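Local coordinates for protein cyclic nucleotide-gated potassium channel mll3241 (Mesorhizobium loti, PDB 4MUV) that forms a homotetrameric potassium channel activated by cAMP, this chain being its cytoplasmic cyclic nucleotide-binding domain, at residues D9-V17 against L31-T42; C50-F60 against S90-V98. The protein carries 3 engineered substitutions. All coordinates share one frame; numbering follows the deposited sequence. Where two conformers were deposited one is given.

Interaction 1 (D9-V17 against L31-T42); sequences DFVRNWQLV and LVEIVRALRART. With NA (sodium ion), chain D.
Val35 is a knob in a hole lined by Phe10, Asn13, Trp14 and Val17, a packing that joins the N-terminal helices of the cyclic nucleotide-binding domain to helix 28-37; the contact continues onto strand 39-43 of the beta-roll. Val35 CG1 lies 3.6 Å from Asn13 CB and also meets the edge of the Trp14 indole, whereas Val35 CG2 packs 3.8 Å from Val17 CG2. Trp14 holds CG anti to the backbone N (chi1 -170°), which carries the benzo end of the indole to Leu31, and Leu31 CD2 lies 3.7 Å from Trp14 CH2.

The buried amide of Asn13 bonds two backbone carbonyls where helix 28-37 gives way to strand 39-43. Its ND2 reaches Val35 O at 3.1 Å, nearly along the C=O axis and in the amide plane, and approaches Leu38 O from above that carbonyl plane at 2.8 Å. The amide oxygen OD1 faces Ala40 CB, which also touches Leu16 CD1. Arg12, bent at chi3, forms a salt bridge with Glu64.

At the surface, Arg41 bends back at chi2 (-71°) and offers NH1 and NH2 end-on to Asp9 OD1, which takes both from one face of its carboxylate; NH1 also donates to Ala40 O. Arg39 runs alongside Asp9, their flat groups only 13° apart, and Asp9 OD2 binds the sodium ion at 2.7 Å.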
loop_
_atom_site.group_PDB
_atom_site.type_symbol
_atom_site.label_atom_id
_atom_site.label_comp_id
_atom_site.label_asym_id
_atom_site.label_seq_id
_atom_site.Cartn_x
_atom_site.Cartn_y
_atom_site.Cartn_z
ATOM N N ASP A 9 -1.505 -8.581 -14.246
ATOM C CA ASP A 9 -1.653 -7.545 -13.221
ATOM C C ASP A 9 -2.987 -7.612 -12.506
ATOM O O ASP A 9 -3.095 -7.107 -11.390
ATOM C CB ASP A 9 -1.490 -6.158 -13.843
ATOM C CG ASP A 9 -0.048 -5.777 -14.089
ATOM O OD1 ASP A 9 0.880 -6.491 -13.633
ATOM O OD2 ASP A 9 0.161 -4.709 -14.729
ATOM N N PHE A 10 -3.994 -8.248 -13.116
ATOM C CA PHE A 10 -5.375 -8.258 -12.617
ATOM C C PHE A 10 -5.868 -9.592 -12.095
ATOM O O PHE A 10 -6.773 -9.610 -11.270
ATOM C CB PHE A 10 -6.330 -7.778 -13.715
ATOM C CG PHE A 10 -7.751 -7.620 -13.248
ATOM C CD1 PHE A 10 -8.122 -6.538 -12.484
ATOM C CD2 PHE A 10 -8.710 -8.569 -13.565
ATOM C CE1 PHE A 10 -9.437 -6.397 -12.055
ATOM C CE2 PHE A 10 -10.014 -8.442 -13.128
ATOM C CZ PHE A 10 -10.384 -7.352 -12.386
ATOM N N VAL A 11 -5.320 -10.695 -12.598
ATOM C CA VAL A 11 -5.928 -12.020 -12.427
ATOM C C VAL A 11 -6.223 -12.438 -10.964
ATOM O O VAL A 11 -7.157 -13.194 -10.709
ATOM C CB VAL A 11 -5.019 -13.099 -13.113
ATOM C CG1 VAL A 11 -3.660 -13.250 -12.429
ATOM C CG2 VAL A 11 -5.692 -14.433 -13.176
ATOM N N ARG A 12 -5.418 -11.943 -10.030
ATOM C CA ARG A 12 -5.517 -12.256 -8.605
ATOM C C ARG A 12 -6.245 -11.163 -7.821
ATOM O O ARG A 12 -6.571 -11.342 -6.639
ATOM C CB ARG A 12 -4.104 -12.381 -7.971
ATOM C CG ARG A 12 -3.064 -13.224 -8.748
ATOM C CD ARG A 12 -1.713 -13.200 -8.007
ATOM N NE ARG A 12 -1.905 -13.677 -6.644
ATOM C CZ ARG A 12 -1.082 -13.507 -5.599
ATOM N NH1 ARG A 12 0.042 -12.788 -5.691
ATOM N NH2 ARG A 12 -1.414 -14.047 -4.427
ATOM N N ASN A 13 -6.497 -10.015 -8.430
ATOM C CA ASN A 13 -6.789 -8.829 -7.627
ATOM C C ASN A 13 -8.081 -8.909 -6.849
ATOM O O ASN A 13 -8.113 -8.557 -5.675
ATOM C CB ASN A 13 -6.853 -7.593 -8.491
ATOM C CG ASN A 13 -5.531 -7.145 -8.995
ATOM O OD1 ASN A 13 -4.526 -7.797 -8.798
ATOM N ND2 ASN A 13 -5.526 -6.016 -9.686
ATOM N N TRP A 14 -9.164 -9.303 -7.521
ATOM C CA TRP A 14 -10.441 -9.329 -6.844
ATOM C C TRP A 14 -10.422 -10.322 -5.678
ATOM O O TRP A 14 -10.932 -10.023 -4.599
ATOM C CB TRP A 14 -11.563 -9.670 -7.815
ATOM C CG TRP A 14 -12.881 -9.463 -7.151
ATOM C CD1 TRP A 14 -13.681 -10.421 -6.650
ATOM C CD2 TRP A 14 -13.510 -8.211 -6.861
ATOM N NE1 TRP A 14 -14.785 -9.861 -6.063
ATOM C CE2 TRP A 14 -14.707 -8.504 -6.191
ATOM C CE3 TRP A 14 -13.182 -6.874 -7.122
ATOM C CZ2 TRP A 14 -15.568 -7.533 -5.757
ATOM C CZ3 TRP A 14 -14.060 -5.884 -6.699
ATOM C CH2 TRP A 14 -15.250 -6.233 -6.020
ATOM N N GLN A 15 -9.834 -11.502 -5.886
ATOM C CA GLN A 15 -9.777 -12.489 -4.808
ATOM C C GLN A 15 -9.075 -11.909 -3.588
ATOM O O GLN A 15 -9.499 -12.112 -2.441
ATOM C CB GLN A 15 -9.090 -13.776 -5.262
ATOM C CG GLN A 15 -8.979 -14.838 -4.149
ATOM C CD GLN A 15 -7.658 -14.759 -3.364
ATOM O OE1 GLN A 15 -6.578 -14.666 -3.950
ATOM N NE2 GLN A 15 -7.742 -14.826 -2.042
ATOM N N LEU A 16 -7.986 -11.177 -3.841
ATOM C CA LEU A 16 -7.158 -10.639 -2.775
ATOM C C LEU A 16 -7.764 -9.431 -2.087
ATOM O O LEU A 16 -7.450 -9.165 -0.922
ATOM C CB LEU A 16 -5.794 -10.254 -3.332
ATOM C CG LEU A 16 -4.900 -11.405 -3.752
ATOM C CD1 LEU A 16 -3.670 -10.901 -4.504
ATOM C CD2 LEU A 16 -4.456 -12.186 -2.519
ATOM N N VAL A 17 -8.616 -8.672 -2.769
ATOM C CA VAL A 17 -9.073 -7.428 -2.172
ATOM C C VAL A 17 -9.994 -7.648 -0.976
ATOM O O VAL A 17 -10.142 -6.761 -0.135
ATOM C CB VAL A 17 -9.707 -6.454 -3.214
ATOM C CG1 VAL A 17 -11.156 -6.796 -3.543
ATOM C CG2 VAL A 17 -9.575 -4.998 -2.739
ATOM N N LEU A 31 -14.875 0.722 -5.600
ATOM C CA LEU A 31 -14.053 -0.453 -5.347
ATOM C C LEU A 31 -13.642 -1.119 -6.659
ATOM O O LEU A 31 -12.495 -1.480 -6.844
ATOM C CB LEU A 31 -14.803 -1.449 -4.480
ATOM C CG LEU A 31 -14.009 -2.736 -4.185
ATOM C CD1 LEU A 31 -12.735 -2.459 -3.427
ATOM C CD2 LEU A 31 -14.876 -3.687 -3.392
ATOM N N VAL A 32 -14.581 -1.293 -7.579
ATOM C CA VAL A 32 -14.227 -1.940 -8.830
ATOM C C VAL A 32 -13.208 -1.110 -9.621
ATOM O O VAL A 32 -12.239 -1.653 -10.155
ATOM C CB VAL A 32 -15.473 -2.294 -9.648
ATOM C CG1 VAL A 32 -15.100 -2.776 -11.039
ATOM C CG2 VAL A 32 -16.305 -3.351 -8.926
ATOM N N GLU A 33 -13.402 0.205 -9.660
ATOM C CA GLU A 33 -12.475 1.073 -10.367
ATOM C C GLU A 33 -11.061 0.903 -9.803
ATOM O O GLU A 33 -10.070 0.779 -10.553
ATOM C CB GLU A 33 -12.950 2.532 -10.291
ATOM C CG GLU A 33 -12.339 3.473 -11.310
ATOM C CD GLU A 33 -11.032 4.107 -10.877
ATOM O OE1 GLU A 33 -10.659 4.023 -9.681
ATOM O OE2 GLU A 33 -10.367 4.716 -11.747
ATOM N N ILE A 34 -10.943 0.894 -8.480
ATOM C CA ILE A 34 -9.648 0.793 -7.836
ATOM C C ILE A 34 -9.037 -0.584 -8.057
ATOM O O ILE A 34 -7.846 -0.691 -8.349
ATOM C CB ILE A 34 -9.769 1.170 -6.376
ATOM C CG1 ILE A 34 -10.085 2.671 -6.260
ATOM C CG2 ILE A 34 -8.499 0.808 -5.617
ATOM C CD1 ILE A 34 -8.932 3.627 -6.736
ATOM N N VAL A 35 -9.837 -1.633 -7.969
ATOM C CA VAL A 35 -9.300 -2.974 -8.157
ATOM C C VAL A 35 -8.728 -3.186 -9.561
ATOM O O VAL A 35 -7.710 -3.845 -9.724
ATOM C CB VAL A 35 -10.303 -4.048 -7.746
ATOM C CG1 VAL A 35 -9.720 -5.437 -8.009
ATOM C CG2 VAL A 35 -10.591 -3.923 -6.271
ATOM N N ARG A 36 -9.343 -2.583 -10.569
ATOM C CA ARG A 36 -8.811 -2.647 -11.918
ATOM C C ARG A 36 -7.448 -1.957 -12.031
ATOM O O ARG A 36 -6.644 -2.310 -12.896
ATOM C CB ARG A 36 -9.777 -2.004 -12.912
ATOM C CG ARG A 36 -11.066 -2.718 -13.103
ATOM C CD ARG A 36 -11.811 -2.101 -14.292
ATOM N NE ARG A 36 -13.250 -2.372 -14.270
ATOM C CZ ARG A 36 -13.799 -3.554 -14.541
ATOM N NH1 ARG A 36 -13.035 -4.587 -14.875
ATOM N NH2 ARG A 36 -15.124 -3.704 -14.504
ATOM N N ALA A 37 -7.209 -0.959 -11.190
ATOM C CA ALA A 37 -5.976 -0.193 -11.240
ATOM C C ALA A 37 -4.873 -0.811 -10.409
ATOM O O ALA A 37 -3.689 -0.545 -10.637
ATOM C CB ALA A 37 -6.237 1.211 -10.776
ATOM N N LEU A 38 -5.237 -1.629 -9.426
ATOM C CA LEU A 38 -4.258 -2.268 -8.567
ATOM C C LEU A 38 -3.456 -3.273 -9.361
ATOM O O LEU A 38 -3.927 -3.785 -10.371
ATOM C CB LEU A 38 -4.928 -3.001 -7.411
ATOM C CG LEU A 38 -5.580 -2.133 -6.349
ATOM C CD1 LEU A 38 -6.440 -2.975 -5.418
ATOM C CD2 LEU A 38 -4.543 -1.377 -5.567
ATOM N N ARG A 39 -2.256 -3.577 -8.886
ATOM C CA ARG A 39 -1.441 -4.619 -9.478
ATOM C C ARG A 39 -0.964 -5.544 -8.370
ATOM O O ARG A 39 -0.302 -5.114 -7.451
ATOM C CB ARG A 39 -0.273 -4.010 -10.257
ATOM C CG ARG A 39 -0.695 -3.066 -11.388
ATOM C CD ARG A 39 0.507 -2.435 -12.068
ATOM N NE ARG A 39 0.119 -1.414 -13.030
ATOM C CZ ARG A 39 0.998 -0.718 -13.749
ATOM N NH1 ARG A 39 2.306 -0.947 -13.612
ATOM N NH2 ARG A 39 0.574 0.199 -14.608
ATOM N N ALA A 40 -1.295 -6.832 -8.448
ATOM C CA ALA A 40 -0.859 -7.759 -7.416
ATOM C C ALA A 40 0.583 -8.176 -7.665
ATOM O O ALA A 40 0.973 -8.467 -8.793
ATOM C CB ALA A 40 -1.783 -8.975 -7.340
ATOM N N ARG A 41 1.356 -8.213 -6.587
ATOM C CA ARG A 41 2.771 -8.533 -6.622
ATOM C C ARG A 41 3.129 -9.412 -5.447
ATOM O O ARG A 41 2.720 -9.138 -4.344
ATOM C CB ARG A 41 3.600 -7.247 -6.491
ATOM C CG ARG A 41 3.320 -6.201 -7.567
ATOM C CD ARG A 41 3.892 -6.720 -8.860
ATOM N NE ARG A 41 3.753 -5.843 -10.034
ATOM C CZ ARG A 41 2.858 -5.990 -11.014
ATOM N NH1 ARG A 41 1.924 -6.930 -10.962
ATOM N NH2 ARG A 41 2.916 -5.189 -12.086
ATOM N N THR A 42 3.940 -10.433 -5.678
ATOM C CA THR A 42 4.525 -11.205 -4.603
ATOM C C THR A 42 6.014 -10.893 -4.507
ATOM O O THR A 42 6.723 -10.827 -5.518
ATOM C CB THR A 42 4.266 -12.702 -4.799
ATOM O OG1 THR A 42 2.859 -12.947 -4.755
ATOM C CG2 THR A 42 4.916 -13.532 -3.709
HETATM NA NA NA D . 2.690 -3.766 -15.046
HETATM O O HOH W 1 3.163 -1.996 -17.165
#

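Interaction 2 (C50-F60 against S90-V98); sequences CRIGEPGDRMF and SGEPRSATV. With PCG (cyclic guanosine monophosphate), chain C.
Cys50 and Val98 form an antiparallel hydrogen-bonded pair, with Val98 N 3.0 Å from Cys50 O, at the end of strand 48-50 and the start of strand 97-100 of the beta-roll, next to the phosphate-binding cassette of the cyclic nucleotide pocket. Arg51 starts a type II turn that closes at Glu54; its side chain lies beside Thr97, and its carbonyl oxygen packs on Arg94 CB. The backbone N of Ile52 points straight at Thr97 OG1 (2.9 Å, 179° at the hydrogen), while the Ile52 side chain crosses that of Thr97 at about a right angle, with CG2 against the same hydroxyl. Gly53, at positive phi in the turn, donates its N to Arg94 O at 2.9 Å, and Glu54 O takes Arg94 N at 2.8 Å, so both the N and the O of Arg94 are bonded to the turn. A water bridges Pro55 O and Arg94 NE. Gly56 then lays its CA over one face of the guanidinium, 3.5 Å from Arg94 CZ; any beta carbon here would collide with it. Arg58, paired side-on with Asp57, contributes its carbonyl oxygen, which Arg94 NH2 meets at 2.8 Å in the guanidinium plane.

Arg94 arrives there by a bend at chi2 (-60°), which leaves NH1 facing O1A of cyclic GMP at 2.9 Å. Next door, Ser95 holds O2A through both N and OG, and OG also accepts from the guanine N2. Replacing Arg94 by an alanine would probably leave O1A without its charged mate and open a gap over Gly56. Arg58 O and Gly56 fix the orientation of the guanidinium, and its charge is probably offset mainly by the cyclic phosphate, with Asp57 near but not in contact, consistent with a site built for an anion.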
loop_
_atom_site.group_PDB
_atom_site.type_symbol
_atom_site.label_atom_id
_atom_site.label_comp_id
_atom_site.label_asym_id
_atom_site.label_seq_id
_atom_site.Cartn_x
_atom_site.Cartn_y
_atom_site.Cartn_z
ATOM N N CYS A 50 10.452 -0.733 -0.440
ATOM C CA CYS A 50 10.822 0.643 -0.656
ATOM C C CYS A 50 11.916 1.008 0.313
ATOM O O CYS A 50 12.119 0.387 1.341
ATOM C CB CYS A 50 9.625 1.561 -0.545
ATOM S SG CYS A 50 8.869 1.494 1.059
ATOM N N ARG A 51 12.716 1.966 -0.124
ATOM C CA ARG A 51 13.938 2.331 0.565
ATOM C C ARG A 51 13.889 3.773 1.048
ATOM O O ARG A 51 13.528 4.670 0.308
ATOM C CB ARG A 51 15.140 2.136 -0.339
ATOM C CG ARG A 51 16.423 2.226 0.465
ATOM C CD ARG A 51 17.611 1.880 -0.325
ATOM N NE ARG A 51 17.629 0.514 -0.840
ATOM C CZ ARG A 51 17.996 -0.569 -0.156
ATOM N NH1 ARG A 51 18.316 -0.507 1.135
ATOM N NH2 ARG A 51 18.013 -1.740 -0.776
ATOM N N ILE A 52 14.279 3.968 2.293
ATOM C CA ILE A 52 14.351 5.300 2.874
ATOM C C ILE A 52 15.093 6.250 1.946
ATOM O O ILE A 52 16.135 5.914 1.396
ATOM C CB ILE A 52 15.002 5.269 4.291
ATOM C CG1 ILE A 52 14.835 6.618 4.989
ATOM C CG2 ILE A 52 16.481 4.795 4.266
ATOM C CD1 ILE A 52 15.255 6.580 6.428
ATOM N N GLY A 53 14.524 7.432 1.766
ATOM C CA GLY A 53 15.127 8.480 0.974
ATOM C C GLY A 53 14.823 8.474 -0.502
ATOM O O GLY A 53 15.172 9.431 -1.195
ATOM N N GLU A 54 14.226 7.401 -1.015
ATOM C CA GLU A 54 13.932 7.305 -2.445
ATOM C C GLU A 54 12.577 7.933 -2.731
ATOM O O GLU A 54 11.717 8.033 -1.852
ATOM C CB GLU A 54 13.978 5.840 -2.925
ATOM C CG GLU A 54 15.370 5.236 -2.737
ATOM C CD GLU A 54 15.638 3.924 -3.483
ATOM O OE1 GLU A 54 14.675 3.261 -3.936
ATOM O OE2 GLU A 54 16.841 3.550 -3.591
ATOM N N PRO A 55 12.355 8.363 -3.979
ATOM C CA PRO A 55 11.040 8.895 -4.327
ATOM C C PRO A 55 10.004 7.778 -4.256
ATOM O O PRO A 55 10.331 6.613 -4.526
ATOM C CB PRO A 55 11.214 9.378 -5.770
ATOM C CG PRO A 55 12.670 9.501 -5.966
ATOM C CD PRO A 55 13.307 8.479 -5.090
ATOM N N GLY A 56 8.776 8.135 -3.892
ATOM C CA GLY A 56 7.674 7.193 -3.822
ATOM C C GLY A 56 6.619 7.540 -4.848
ATOM O O GLY A 56 6.188 8.678 -4.933
ATOM N N ASP A 57 6.207 6.554 -5.628
ATOM C CA ASP A 57 5.214 6.742 -6.680
ATOM C C ASP A 57 4.085 5.737 -6.582
ATOM O O ASP A 57 3.281 5.638 -7.496
ATOM C CB ASP A 57 5.885 6.622 -8.056
ATOM C CG ASP A 57 6.456 5.238 -8.299
ATOM O OD1 ASP A 57 6.489 4.438 -7.333
ATOM O OD2 ASP A 57 6.934 4.965 -9.437
ATOM N N ARG A 58 4.016 5.009 -5.479
ATOM C CA ARG A 58 2.945 4.048 -5.272
ATOM C C ARG A 58 2.847 3.693 -3.803
ATOM O O ARG A 58 3.725 4.022 -3.007
ATOM C CB ARG A 58 3.231 2.797 -6.078
ATOM C CG ARG A 58 4.452 2.054 -5.585
ATOM C CD ARG A 58 5.050 1.155 -6.637
ATOM N NE ARG A 58 5.622 1.936 -7.715
ATOM C CZ ARG A 58 5.999 1.442 -8.886
ATOM N NH1 ARG A 58 5.873 0.146 -9.147
ATOM N NH2 ARG A 58 6.506 2.250 -9.797
ATOM N N MET A 59 1.759 3.031 -3.430
ATOM C CA MET A 59 1.652 2.452 -2.091
ATOM C C MET A 59 1.155 1.022 -2.223
ATOM O O MET A 59 0.871 0.551 -3.334
ATOM C CB MET A 59 0.771 3.276 -1.153
ATOM C CG MET A 59 -0.683 3.289 -1.546
ATOM S SD MET A 59 -1.776 3.921 -0.261
ATOM C CE MET A 59 -1.616 2.624 0.960
ATOM N N PHE A 60 1.090 0.327 -1.094
ATOM C CA PHE A 60 0.925 -1.119 -1.089
ATOM C C PHE A 60 -0.028 -1.540 0.020
ATOM O O PHE A 60 0.052 -1.039 1.155
ATOM C CB PHE A 60 2.252 -1.804 -0.839
ATOM C CG PHE A 60 3.328 -1.435 -1.819
ATOM C CD1 PHE A 60 3.494 -2.166 -2.981
ATOM C CD2 PHE A 60 4.191 -0.395 -1.555
ATOM C CE1 PHE A 60 4.486 -1.851 -3.886
ATOM C CE2 PHE A 60 5.196 -0.065 -2.460
ATOM C CZ PHE A 60 5.340 -0.797 -3.625
ATOM N N SER A 90 2.718 13.526 1.336
ATOM C CA SER A 90 3.611 14.655 1.604
ATOM C C SER A 90 4.436 15.094 0.377
ATOM O O SER A 90 4.917 16.217 0.334
ATOM C CB SER A 90 4.545 14.314 2.770
ATOM O OG SER A 90 5.472 13.337 2.372
ATOM N N GLY A 91 4.574 14.221 -0.621
ATOM C CA GLY A 91 5.477 14.444 -1.748
ATOM C C GLY A 91 6.941 14.262 -1.398
ATOM O O GLY A 91 7.840 14.462 -2.216
ATOM N N GLU A 92 7.175 13.838 -0.171
ATOM C CA GLU A 92 8.516 13.686 0.347
ATOM C C GLU A 92 9.035 12.295 0.044
ATOM O O GLU A 92 8.274 11.396 -0.310
ATOM C CB GLU A 92 8.556 13.947 1.857
ATOM C CG GLU A 92 8.135 15.361 2.258
ATOM C CD GLU A 92 9.101 16.445 1.789
ATOM O OE1 GLU A 92 10.288 16.141 1.530
ATOM O OE2 GLU A 92 8.671 17.613 1.684
ATOM N N PRO A 93 10.336 12.117 0.194
ATOM C CA PRO A 93 10.896 10.791 -0.032
ATOM C C PRO A 93 10.377 9.774 0.973
ATOM O O PRO A 93 9.855 10.127 2.027
ATOM C CB PRO A 93 12.398 11.027 0.146
ATOM C CG PRO A 93 12.573 12.489 -0.188
ATOM C CD PRO A 93 11.382 13.137 0.400
ATOM N N ARG A 94 10.553 8.509 0.652
ATOM C CA ARG A 94 10.217 7.452 1.583
ATOM C C ARG A 94 10.864 7.721 2.932
ATOM O O ARG A 94 12.038 8.117 3.019
ATOM C CB ARG A 94 10.720 6.103 1.084
ATOM C CG ARG A 94 10.140 5.573 -0.210
ATOM C CD ARG A 94 8.650 5.388 -0.119
ATOM N NE ARG A 94 8.144 4.734 -1.315
ATOM C CZ ARG A 94 6.864 4.627 -1.621
ATOM N NH1 ARG A 94 5.938 5.152 -0.838
ATOM N NH2 ARG A 94 6.508 3.977 -2.732
ATOM N N SER A 95 10.116 7.467 3.992
ATOM C CA SER A 95 10.558 7.772 5.342
ATOM C C SER A 95 11.111 6.579 6.104
ATOM O O SER A 95 11.604 6.748 7.218
ATOM C CB SER A 95 9.429 8.410 6.164
ATOM O OG SER A 95 8.377 7.480 6.401
ATOM N N ALA A 96 11.039 5.394 5.502
ATOM C CA ALA A 96 11.544 4.179 6.126
ATOM C C ALA A 96 11.698 3.135 5.035
ATOM O O ALA A 96 11.004 3.170 4.027
ATOM C CB ALA A 96 10.578 3.685 7.192
ATOM N N THR A 97 12.605 2.193 5.281
ATOM C CA THR A 97 12.776 1.034 4.425
ATOM C C THR A 97 11.822 -0.078 4.878
ATOM O O THR A 97 11.779 -0.440 6.061
ATOM C CB THR A 97 14.227 0.574 4.448
ATOM O OG1 THR A 97 15.022 1.642 3.917
ATOM C CG2 THR A 97 14.432 -0.705 3.614
ATOM N N VAL A 98 11.057 -0.586 3.930
ATOM C CA VAL A 98 10.121 -1.670 4.163
ATOM C C VAL A 98 10.574 -2.836 3.301
ATOM O O VAL A 98 10.815 -2.675 2.114
ATOM C CB VAL A 98 8.679 -1.249 3.794
ATOM C CG1 VAL A 98 7.695 -2.382 4.078
ATOM C CG2 VAL A 98 8.289 0.028 4.509
HETATM P PA PCG C . 6.558 5.957 3.129
HETATM O O1A PCG C . 6.009 6.354 1.775
HETATM O O2A PCG C . 7.317 6.999 3.870
HETATM O "O5'" PCG C . 7.464 4.719 2.942
HETATM C "C5'" PCG C . 7.797 3.956 4.012
HETATM C "C4'" PCG C . 6.496 3.530 4.717
HETATM O "O4'" PCG C . 6.585 2.652 5.900
HETATM C "C3'" PCG C . 5.807 4.648 5.132
HETATM O "O3'" PCG C . 5.334 5.464 4.014
HETATM C "C2'" PCG C . 4.658 4.005 6.011
HETATM O "O2'" PCG C . 3.529 3.740 5.179
HETATM C "C1'" PCG C . 5.217 2.820 6.520
HETATM N N9 PCG C . 5.363 2.729 7.942
HETATM C C8 PCG C . 4.746 1.837 8.786
HETATM N N7 PCG C . 5.020 2.102 10.065
HETATM C C5 PCG C . 5.846 3.199 10.037
HETATM C C6 PCG C . 6.466 3.950 11.094
HETATM O O6 PCG C . 6.363 3.710 12.321
HETATM N N1 PCG C . 7.234 5.005 10.664
HETATM C C2 PCG C . 7.375 5.375 9.335
HETATM N N2 PCG C . 8.137 6.441 9.032
HETATM N N3 PCG C . 6.800 4.685 8.299
HETATM C C4 PCG C . 6.026 3.587 8.730
HETATM O O HOH W 2 17.652 1.036 3.904
HETATM O O HOH W 3 10.074 4.081 -3.379
HETATM O O HOH W 4 8.324 10.870 -2.983
#

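Both interactions reach the same four-stranded antiparallel sheet, interaction 1 through its outer strand 39-43 and interaction 2 through strand 58-64, yet their centres lie 21 Å apart on opposite sides of the chain's centre. Interaction 2 also pairs strands 48-50 and 97-100 of the second four-stranded sheet. Each is partly buried. Interaction 1 has an apolar core between helices, with an amide stitching backbone carbonyls and a carboxylate–arginine pair toward the surface beside sodium. Interaction 2 joins mostly loops, depends largely on backbone hydrogen bonds, and buries its arginine against the nucleotide. The side chains of Arg41 and Arg94 lie about 12 Å apart: one pairs with a protein carboxylate, the other meets the ligand's phosphate.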